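Local coordinates for protein putative alpha-galactosidase (Bacteroides fragilis, PDB 4NZJ) that probably hydrolyses alpha-D-galactosides, releasing terminal, non-reducing alpha-D-galactose, as a glycoside hydrolase of family 27, at residues Lys406-Ala409 against Lys413-Ala416. Sequence-based numbering, arbitrary orientation. Where two conformers were deposited one is given.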
# COMPACT_ATOMS: atom_id res chain seq x y z
N LYS A 406 -2.77 -4.12 -17.26
CA LYS A 406 -3.45 -3.16 -16.39
C LYS A 406 -3.84 -1.92 -17.20
O LYS A 406 -2.98 -1.12 -17.56
CB LYS A 406 -2.53 -2.75 -15.24
CG LYS A 406 -3.17 -1.97 -14.09
CD LYS A 406 -2.09 -1.35 -13.22
CE LYS A 406 -2.53 -1.01 -11.81
NZ LYS A 406 -3.70 -0.09 -11.74
N PRO A 407 -5.14 -1.74 -17.48
CA PRO A 407 -5.58 -0.49 -18.10
C PRO A 407 -5.33 0.70 -17.18
O PRO A 407 -5.46 0.56 -15.97
CB PRO A 407 -7.09 -0.71 -18.31
CG PRO A 407 -7.29 -2.18 -18.23
CD PRO A 407 -6.27 -2.66 -17.26
N LEU A 408 -4.93 1.83 -17.75
CA LEU A 408 -4.62 3.05 -16.99
C LEU A 408 -5.63 4.15 -17.29
O LEU A 408 -6.32 4.11 -18.30
CB LEU A 408 -3.20 3.53 -17.32
CG LEU A 408 -2.08 2.51 -17.13
CD1 LEU A 408 -0.76 3.07 -17.65
CD2 LEU A 408 -1.94 2.11 -15.67
N ALA A 409 -5.71 5.15 -16.41
CA ALA A 409 -6.73 6.19 -16.52
C ALA A 409 -6.62 6.99 -17.82
O ALA A 409 -7.64 7.41 -18.38
CB ALA A 409 -6.66 7.13 -15.33
N LYS A 413 -2.22 1.10 -21.59
CA LYS A 413 -2.21 -0.18 -20.90
C LYS A 413 -0.80 -0.51 -20.44
O LYS A 413 0.13 -0.49 -21.24
CB LYS A 413 -2.70 -1.30 -21.83
CG LYS A 413 -4.20 -1.34 -22.07
CD LYS A 413 -4.58 -2.52 -22.95
CE LYS A 413 -6.09 -2.61 -23.15
NZ LYS A 413 -6.63 -1.52 -24.01
N ALA A 414 -0.64 -0.79 -19.15
CA ALA A 414 0.63 -1.30 -18.64
C ALA A 414 0.64 -2.81 -18.88
O ALA A 414 -0.36 -3.49 -18.63
CB ALA A 414 0.79 -0.99 -17.16
N VAL A 415 1.77 -3.32 -19.38
CA VAL A 415 1.92 -4.73 -19.68
C VAL A 415 3.17 -5.24 -18.98
O VAL A 415 4.25 -4.70 -19.18
CB VAL A 415 2.03 -4.97 -21.20
CG1 VAL A 415 2.31 -6.44 -21.51
CG2 VAL A 415 0.76 -4.50 -21.91
N ALA A 416 3.02 -6.28 -18.16
CA ALA A 416 4.15 -6.89 -17.46
C ALA A 416 4.38 -8.29 -18.00
O ALA A 416 3.46 -9.11 -18.02
CB ALA A 416 3.89 -6.95 -15.97
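The carbonyl oxygen of Lys-406 takes two donors from the facing strand: the backbone N of Ala-414 at 2.8 Å, lying 31° out of the carbonyl plane, and, far more weakly, the CA-H of Lys-413, with CA 3.6 Å from that oxygen. In return Lys-406 N gives a nearly straight bond (170°) to Ala-414 O, also 2.8 Å long and in the plane of that carbonyl. The two bonds make Lys-406 and Ala-414 an antiparallel hydrogen-bonded pair in the hairpin of strands 401-407 and 413-419, part of the antiparallel sheet of the C-terminal beta-sandwich domain. Next along, Pro-407 and Lys-413 form a non-hydrogen-bonded pair; the N and O of each point away from the other, so the proline costs these two strands no bond. On their face of the sheet CG of Lys-413 comes to 4.3 Å from Pro-407 CA and the rest of the chain leads off past the ring; in one of its two conformers NZ bonds to Asp-436 O. The other face carries Lys-406 and Ala-414, whose CB atoms lie 4.2 Å apart; Met-353 of helix 341-353 and Ile-383 of helix 378-384 touch both side chains. Lys-406 holds CG anti to its own N (chi1 -169°) and runs extended until it bends at chi4, taking NZ away from the partner strand to a hydrogen bond with Arg-390 O. Beyond the paired residues, the end of Leu-408 leans toward Ala-414, with CG 4.1 Å from Ala-414 N and CD1 4.4 Å from Ala-414 CB, while Ile-472 of strand 468-473 touches the leucine as well.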